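Local structure of TsrE (Streptomyces laurentii, 7CWW) at residues Y194-L205 against Y339-Y349. The protein is probably a cyclase of thiopeptide antibiotic biosynthesis, acting in the thiostrepton pathway of its producer, and belongs to the family of the lantibiotic dehydratase C-terminal region. Sequence-based numbering, arbitrary orientation.
Sequences YEKNRELLRPRL and YLIARAFEEEY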
ATOM      1  N   TYR A 194      -0.611 -18.691   9.282  1.00 41.26           N
ATOM      2  CA  TYR A 194      -2.017 -18.795   8.901  1.00 38.77           C
ATOM      3  C   TYR A 194      -2.745 -19.835   9.745  1.00 42.09           C
ATOM      4  O   TYR A 194      -3.875 -19.600  10.187  1.00 38.20           O
ATOM      5  CB  TYR A 194      -2.158 -19.132   7.416  1.00 36.52           C
ATOM      6  CG  TYR A 194      -3.610 -19.302   7.008  1.00 37.02           C
ATOM      7  CD1 TYR A 194      -4.474 -18.207   6.985  1.00 37.17           C
ATOM      8  CD2 TYR A 194      -4.130 -20.557   6.692  1.00 37.45           C
ATOM      9  CE1 TYR A 194      -5.808 -18.347   6.635  1.00 36.15           C
ATOM     10  CE2 TYR A 194      -5.485 -20.710   6.343  1.00 38.72           C
ATOM     11  CZ  TYR A 194      -6.308 -19.591   6.315  1.00 39.94           C
ATOM     12  OH  TYR A 194      -7.639 -19.700   5.980  1.00 37.89           O
ATOM     13  N   GLU A 195      -2.106 -20.990   9.991  1.00 42.07           N
ATOM     14  CA  GLU A 195      -2.733 -22.028  10.812  1.00 50.09           C
ATOM     15  C   GLU A 195      -3.123 -21.498  12.186  1.00 51.95           C
ATOM     16  O   GLU A 195      -4.195 -21.832  12.706  1.00 53.17           O
ATOM     17  CB  GLU A 195      -1.804 -23.233  10.969  1.00 50.02           C
ATOM     18  CG  GLU A 195      -1.215 -23.769   9.684  1.00 61.49           C
ATOM     19  CD  GLU A 195      -2.231 -24.515   8.853  1.00 73.40           C
ATOM     20  OE1 GLU A 195      -2.798 -25.509   9.353  1.00 83.36           O
ATOM     21  OE2 GLU A 195      -2.469 -24.104   7.698  1.00 82.86           O
ATOM     22  N   LYS A 196      -2.266 -20.668  12.787  1.00 46.50           N
ATOM     23  CA  LYS A 196      -2.549 -20.130  14.113  1.00 48.85           C
ATOM     24  C   LYS A 196      -3.741 -19.180  14.107  1.00 50.65           C
ATOM     25  O   LYS A 196      -4.428 -19.051  15.123  1.00 49.36           O
ATOM     26  CB  LYS A 196      -1.316 -19.405  14.665  1.00 51.70           C
ATOM     27  CG  LYS A 196      -0.273 -20.307  15.289  1.00 57.73           C
ATOM     28  CD  LYS A 196       0.988 -19.528  15.635  1.00 66.93           C
ATOM     29  CE  LYS A 196       2.182 -20.458  15.832  1.00 74.11           C
ATOM     30  NZ  LYS A 196       3.477 -19.717  15.849  1.00 77.42           N
ATOM     31  N   ASN A 197      -4.004 -18.506  12.986  1.00 49.18           N
ATOM     32  CA  ASN A 197      -4.997 -17.437  12.952  1.00 42.62           C
ATOM     33  C   ASN A 197      -6.175 -17.730  12.031  1.00 41.29           C
ATOM     34  O   ASN A 197      -7.032 -16.857  11.851  1.00 43.40           O
ATOM     35  CB  ASN A 197      -4.329 -16.119  12.548  1.00 38.10           C
ATOM     36  CG  ASN A 197      -3.327 -15.639  13.575  1.00 48.67           C
ATOM     37  OD1 ASN A 197      -3.693 -15.012  14.566  1.00 52.47           O
ATOM     38  ND2 ASN A 197      -2.054 -15.941  13.348  1.00 50.49           N
ATOM     39  N   ARG A 198      -6.253 -18.940  11.470  1.00 40.99           N
ATOM     40  CA  ARG A 198      -7.288 -19.261  10.487  1.00 41.79           C
ATOM     41  C   ARG A 198      -8.692 -19.080  11.054  1.00 46.84           C
ATOM     42  O   ARG A 198      -9.580 -18.539  10.380  1.00 45.86           O
ATOM     43  CB  ARG A 198      -7.089 -20.695   9.991  1.00 45.89           C
ATOM     44  CG  ARG A 198      -8.361 -21.475   9.777  1.00 54.80           C
ATOM     45  CD  ARG A 198      -8.108 -22.678   8.883  1.00 60.84           C
ATOM     46  NE  ARG A 198      -7.024 -23.503   9.397  1.00 70.10           N
ATOM     47  CZ  ARG A 198      -6.090 -24.076   8.648  1.00 69.94           C
ATOM     48  NH1 ARG A 198      -6.086 -23.917   7.331  1.00 69.16           N
ATOM     49  NH2 ARG A 198      -5.158 -24.815   9.223  1.00 67.62           N
ATOM     50  N   GLU A 199      -8.926 -19.540  12.283  1.00 42.68           N
ATOM     51  CA  GLU A 199     -10.287 -19.509  12.803  1.00 50.22           C
ATOM     52  C   GLU A 199     -10.759 -18.090  13.097  1.00 45.23           C
ATOM     53  O   GLU A 199     -11.970 -17.847  13.133  1.00 48.83           O
ATOM     54  CB  GLU A 199     -10.402 -20.387  14.052  1.00 59.77           C
ATOM     55  CG  GLU A 199      -9.867 -21.805  13.865  1.00 72.91           C
ATOM     56  CD  GLU A 199      -8.347 -21.872  13.924  1.00 84.99           C
ATOM     57  OE1 GLU A 199      -7.761 -22.765  13.274  1.00 90.20           O
ATOM     58  OE2 GLU A 199      -7.737 -21.017  14.605  1.00 87.82           O
ATOM     59  N   LEU A 200      -9.838 -17.150  13.298  1.00 41.19           N
ATOM     60  CA  LEU A 200     -10.204 -15.749  13.437  1.00 45.83           C
ATOM     61  C   LEU A 200     -10.299 -15.040  12.088  1.00 47.75           C
ATOM     62  O   LEU A 200     -11.176 -14.192  11.897  1.00 52.99           O
ATOM     63  CB  LEU A 200      -9.195 -15.028  14.335  1.00 48.47           C
ATOM     64  CG  LEU A 200      -9.482 -15.153  15.834  1.00 65.83           C
ATOM     65  CD1 LEU A 200      -8.193 -15.182  16.640  1.00 69.42           C
ATOM     66  CD2 LEU A 200     -10.392 -14.029  16.315  1.00 68.04           C
ATOM     67  N   LEU A 201      -9.428 -15.388  11.139  1.00 37.76           N
ATOM     68  CA  LEU A 201      -9.328 -14.625   9.898  1.00 37.99           C
ATOM     69  C   LEU A 201     -10.490 -14.900   8.949  1.00 37.79           C
ATOM     70  O   LEU A 201     -11.002 -13.973   8.308  1.00 33.33           O
ATOM     71  CB  LEU A 201      -8.014 -14.945   9.203  1.00 39.84           C
ATOM     72  CG  LEU A 201      -6.743 -14.474   9.894  1.00 41.35           C
ATOM     73  CD1 LEU A 201      -5.564 -15.161   9.240  1.00 45.41           C
ATOM     74  CD2 LEU A 201      -6.618 -12.974   9.798  1.00 41.59           C
ATOM     75  N   ARG A 202     -10.904 -16.171   8.829  1.00 29.59           N
ATOM     76  CA  ARG A 202     -11.891 -16.517   7.806  1.00 35.90           C
ATOM     77  C   ARG A 202     -13.252 -15.874   8.067  1.00 36.01           C
ATOM     78  O   ARG A 202     -13.781 -15.223   7.150  1.00 37.99           O
ATOM     79  CB  ARG A 202     -11.971 -18.040   7.656  1.00 34.04           C
ATOM     80  CG  ARG A 202     -10.787 -18.601   6.862  1.00 35.96           C
ATOM     81  CD  ARG A 202     -10.810 -20.107   6.802  1.00 35.71           C
ATOM     82  NE  ARG A 202     -12.129 -20.592   6.426  1.00 37.25           N
ATOM     83  CZ  ARG A 202     -12.439 -21.875   6.277  1.00 45.81           C
ATOM     84  NH1 ARG A 202     -11.523 -22.810   6.481  1.00 48.65           N
ATOM     85  NH2 ARG A 202     -13.670 -22.222   5.929  1.00 45.90           N
ATOM     86  N   PRO A 203     -13.857 -15.974   9.259  1.00 37.93           N
ATOM     87  CA  PRO A 203     -15.147 -15.279   9.459  1.00 37.63           C
ATOM     88  C   PRO A 203     -15.035 -13.761   9.424  1.00 35.20           C
ATOM     89  O   PRO A 203     -15.973 -13.094   8.963  1.00 32.11           O
ATOM     90  CB  PRO A 203     -15.627 -15.787  10.828  1.00 40.30           C
ATOM     91  CG  PRO A 203     -14.412 -16.333  11.495  1.00 41.23           C
ATOM     92  CD  PRO A 203     -13.526 -16.845  10.405  1.00 40.57           C
ATOM     93  N   ARG A 204     -13.919 -13.189   9.882  1.00 33.33           N
ATOM     94  CA  ARG A 204     -13.727 -11.748   9.740  1.00 31.46           C
ATOM     95  C   ARG A 204     -13.730 -11.342   8.268  1.00 28.70           C
ATOM     96  O   ARG A 204     -14.409 -10.386   7.872  1.00 28.30           O
ATOM     97  CB  ARG A 204     -12.421 -11.328  10.422  1.00 34.51           C
ATOM     98  CG  ARG A 204     -12.171  -9.815  10.453  1.00 42.46           C
ATOM     99  CD  ARG A 204     -13.332  -9.063  11.101  1.00 57.94           C
ATOM    100  NE  ARG A 204     -13.101  -7.618  11.147  1.00 65.58           N
ATOM    101  CZ  ARG A 204     -14.068  -6.703  11.179  1.00 67.74           C
ATOM    102  NH1 ARG A 204     -13.763  -5.411  11.224  1.00 61.93           N
ATOM    103  NH2 ARG A 204     -15.341  -7.074  11.159  1.00 72.49           N
ATOM    104  N   LEU A 205     -12.998 -12.085   7.438  1.00 25.75           N
ATOM    105  CA  LEU A 205     -12.938 -11.787   6.009  1.00 27.80           C
ATOM    106  C   LEU A 205     -14.310 -11.899   5.351  1.00 31.85           C
ATOM    107  O   LEU A 205     -14.698 -11.037   4.556  1.00 30.10           O
ATOM    108  CB  LEU A 205     -11.937 -12.720   5.318  1.00 25.97           C
ATOM    109  CG  LEU A 205     -11.833 -12.502   3.800  1.00 34.76           C
ATOM    110  CD1 LEU A 205     -10.392 -12.231   3.344  1.00 35.66           C
ATOM    111  CD2 LEU A 205     -12.431 -13.674   3.040  1.00 31.19           C
ATOM    112  N   TYR A 339      -0.460 -12.483   2.559  1.00 27.90           N
ATOM    113  CA  TYR A 339      -0.549 -13.938   2.589  1.00 30.66           C
ATOM    114  C   TYR A 339      -1.786 -14.396   3.353  1.00 30.33           C
ATOM    115  O   TYR A 339      -2.519 -15.279   2.895  1.00 30.85           O
ATOM    116  CB  TYR A 339       0.720 -14.524   3.217  1.00 30.21           C
ATOM    117  CG  TYR A 339       0.695 -16.035   3.264  1.00 31.59           C
ATOM    118  CD1 TYR A 339       1.149 -16.789   2.186  1.00 34.95           C
ATOM    119  CD2 TYR A 339       0.197 -16.704   4.371  1.00 32.84           C
ATOM    120  CE1 TYR A 339       1.116 -18.176   2.214  1.00 35.32           C
ATOM    121  CE2 TYR A 339       0.152 -18.085   4.407  1.00 35.79           C
ATOM    122  CZ  TYR A 339       0.613 -18.816   3.329  1.00 37.53           C
ATOM    123  OH  TYR A 339       0.565 -20.191   3.368  1.00 37.84           O
ATOM    124  N   LEU A 340      -2.012 -13.824   4.536  1.00 29.58           N
ATOM    125  CA  LEU A 340      -3.165 -14.195   5.350  1.00 30.71           C
ATOM    126  C   LEU A 340      -4.473 -13.928   4.622  1.00 31.38           C
ATOM    127  O   LEU A 340      -5.406 -14.735   4.694  1.00 29.11           O
ATOM    128  CB  LEU A 340      -3.143 -13.425   6.674  1.00 26.62           C
ATOM    129  CG  LEU A 340      -1.969 -13.702   7.618  1.00 30.42           C
ATOM    130  CD1 LEU A 340      -2.133 -12.861   8.872  1.00 34.62           C
ATOM    131  CD2 LEU A 340      -1.832 -15.176   7.956  1.00 32.39           C
ATOM    132  N   ILE A 341      -4.567 -12.790   3.932  1.00 26.43           N
ATOM    133  CA  ILE A 341      -5.779 -12.472   3.186  1.00 27.75           C
ATOM    134  C   ILE A 341      -6.000 -13.477   2.062  1.00 30.09           C
ATOM    135  O   ILE A 341      -7.120 -13.959   1.846  1.00 28.57           O
ATOM    136  CB  ILE A 341      -5.710 -11.037   2.638  1.00 25.98           C
ATOM    137  CG1 ILE A 341      -5.762 -10.045   3.797  1.00 28.18           C
ATOM    138  CG2 ILE A 341      -6.869 -10.800   1.629  1.00 23.42           C
ATOM    139  CD1 ILE A 341      -5.488  -8.612   3.410  1.00 31.11           C
ATOM    140  N   ALA A 342      -4.946 -13.767   1.295  1.00 28.97           N
ATOM    141  CA  ALA A 342      -5.085 -14.688   0.174  1.00 27.89           C
ATOM    142  C   ALA A 342      -5.520 -16.073   0.651  1.00 30.11           C
ATOM    143  O   ALA A 342      -6.447 -16.672   0.093  1.00 32.76           O
ATOM    144  CB  ALA A 342      -3.765 -14.770  -0.604  1.00 25.97           C
ATOM    145  N   ARG A 343      -4.869 -16.592   1.699  1.00 26.84           N
ATOM    146  CA  ARG A 343      -5.218 -17.918   2.203  1.00 31.40           C
ATOM    147  C   ARG A 343      -6.641 -17.940   2.740  1.00 31.55           C
ATOM    148  O   ARG A 343      -7.378 -18.909   2.529  1.00 33.64           O
ATOM    149  CB  ARG A 343      -4.239 -18.352   3.301  1.00 29.52           C
ATOM    150  CG  ARG A 343      -2.832 -18.696   2.825  1.00 38.19           C
ATOM    151  CD  ARG A 343      -2.773 -19.998   2.045  1.00 38.59           C
ATOM    152  NE  ARG A 343      -3.425 -21.103   2.740  1.00 43.27           N
ATOM    153  CZ  ARG A 343      -2.849 -21.883   3.649  1.00 46.73           C
ATOM    154  NH1 ARG A 343      -1.578 -21.698   4.012  1.00 40.18           N
ATOM    155  NH2 ARG A 343      -3.555 -22.857   4.199  1.00 41.97           N
ATOM    156  N   ALA A 344      -7.048 -16.886   3.451  1.00 32.01           N
ATOM    157  CA  ALA A 344      -8.407 -16.856   3.983  1.00 32.95           C
ATOM    158  C   ALA A 344      -9.443 -16.800   2.862  1.00 32.73           C
ATOM    159  O   ALA A 344     -10.471 -17.487   2.929  1.00 32.20           O
ATOM    160  CB  ALA A 344      -8.573 -15.678   4.939  1.00 33.75           C
ATOM    161  N   PHE A 345      -9.207 -15.983   1.828  1.00 30.59           N
ATOM    162  CA  PHE A 345     -10.082 -16.021   0.646  1.00 29.94           C
ATOM    163  C   PHE A 345     -10.144 -17.430   0.074  1.00 28.46           C
ATOM    164  O   PHE A 345     -11.222 -17.956  -0.228  1.00 31.28           O
ATOM    165  CB  PHE A 345      -9.553 -15.077  -0.439  1.00 30.04           C
ATOM    166  CG  PHE A 345     -10.143 -13.695  -0.428  1.00 27.29           C
ATOM    167  CD1 PHE A 345     -11.503 -13.494  -0.603  1.00 28.77           C
ATOM    168  CD2 PHE A 345      -9.311 -12.586  -0.312  1.00 29.32           C
ATOM    169  CE1 PHE A 345     -12.032 -12.207  -0.637  1.00 32.70           C
ATOM    170  CE2 PHE A 345      -9.821 -11.298  -0.344  1.00 29.17           C
ATOM    171  CZ  PHE A 345     -11.193 -11.107  -0.505  1.00 31.95           C
ATOM    172  N   GLU A 346      -8.971 -18.047  -0.108  1.00 28.86           N
ATOM    173  CA  GLU A 346      -8.880 -19.348  -0.758  1.00 28.16           C
ATOM    174  C   GLU A 346      -9.700 -20.400  -0.030  1.00 34.39           C
ATOM    175  O   GLU A 346     -10.438 -21.167  -0.657  1.00 37.41           O
ATOM    176  CB  GLU A 346      -7.414 -19.774  -0.822  1.00 31.53           C
ATOM    177  CG  GLU A 346      -7.084 -20.772  -1.880  1.00 42.72           C
ATOM    178  CD  GLU A 346      -5.591 -21.054  -1.898  1.00 50.39           C
ATOM    179  OE1 GLU A 346      -5.159 -22.022  -1.234  1.00 54.73           O
ATOM    180  OE2 GLU A 346      -4.857 -20.262  -2.527  1.00 52.03           O
ATOM    181  N   GLU A 347      -9.551 -20.475   1.292  1.00 32.44           N
ATOM    182  CA  GLU A 347     -10.274 -21.486   2.057  1.00 36.80           C
ATOM    183  C   GLU A 347     -11.735 -21.113   2.260  1.00 36.09           C
ATOM    184  O   GLU A 347     -12.611 -21.983   2.227  1.00 34.52           O
ATOM    185  CB  GLU A 347      -9.608 -21.703   3.415  1.00 41.85           C
ATOM    186  CG  GLU A 347      -8.401 -22.615   3.368  1.00 44.78           C
ATOM    187  CD  GLU A 347      -7.804 -22.856   4.743  1.00 45.06           C
ATOM    188  OE1 GLU A 347      -8.334 -22.285   5.726  1.00 39.82           O
ATOM    189  OE2 GLU A 347      -6.812 -23.610   4.830  1.00 47.41           O
ATOM    190  N   GLU A 348     -12.024 -19.835   2.493  1.00 33.90           N
ATOM    191  CA  GLU A 348     -13.395 -19.470   2.817  1.00 32.37           C
ATOM    192  C   GLU A 348     -14.325 -19.673   1.628  1.00 34.71           C
ATOM    193  O   GLU A 348     -15.483 -20.068   1.815  1.00 35.68           O
ATOM    194  CB  GLU A 348     -13.453 -18.027   3.326  1.00 33.57           C
ATOM    195  CG  GLU A 348     -14.826 -17.587   3.813  1.00 37.32           C
ATOM    196  CD  GLU A 348     -15.354 -18.442   4.952  1.00 38.32           C
ATOM    197  OE1 GLU A 348     -14.551 -19.056   5.688  1.00 39.72           O
ATOM    198  OE2 GLU A 348     -16.580 -18.505   5.109  1.00 40.03           O
ATOM    199  N   TYR A 349     -13.837 -19.449   0.406  1.00 31.24           N
ATOM    200  CA  TYR A 349     -14.662 -19.569  -0.790  1.00 32.47           C
ATOM    201  C   TYR A 349     -14.245 -20.716  -1.695  1.00 33.20           C
ATOM    202  O   TYR A 349     -14.767 -20.823  -2.816  1.00 38.51           O
ATOM    203  CB  TYR A 349     -14.652 -18.260  -1.584  1.00 27.87           C
ATOM    204  CG  TYR A 349     -15.148 -17.081  -0.782  1.00 28.61           C
ATOM    205  CD1 TYR A 349     -16.514 -16.853  -0.614  1.00 26.02           C
ATOM    206  CD2 TYR A 349     -14.251 -16.205  -0.180  1.00 33.35           C
ATOM    207  CE1 TYR A 349     -16.977 -15.769   0.128  1.00 25.58           C
ATOM    208  CE2 TYR A 349     -14.693 -15.125   0.562  1.00 33.68           C
ATOM    209  CZ  TYR A 349     -16.052 -14.900   0.706  1.00 30.52           C
ATOM    210  OH  TYR A 349     -16.486 -13.815   1.439  1.00 29.45           O
TER
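Y194 and L205, one at each end of the segment 194-205, are knobs that drop into hollows of helix 331-349. The ring of Y194 lies among L340, R343, A344 and E347, carried there by a CG anti to the backbone N (chi1 178°). R343 CB sits over the middle of one ring face, 3.6 Å from the centroid in a CH-pi contact, while R198 CB backs the other face. Y194 OH, at the far end of this long flat side chain, donates to E347 OE1 (2.7 Å), which it meets from above the carboxylate plane. A344 is in turn a knob among Y194, L201, R202 and L205; its small methyl suits a place where its CA comes within 5.2 Å of R202 CA. This is reciprocal knobs-into-holes packing of two helical segments crossing at -73°, in a Lant_dehydr_C-family protein. L205, branched and apolar, fills the hollow of I341, A344, F345 and Y349: CD1 stands over the F345 ring face, 3.8 Å from its centroid, and CD2 reaches the edge of Y349. Along one partly exposed flank runs a salt-bridge network, where long arginines can span to glutamates of the other helix. R198 NH1 meets E347 OE2 at 2.6 Å, their flat groups nearly coplanar, whereas R202 grips E348 OE1 side-on with NE (3.0 Å) and NH2; R206 takes E348 OE2.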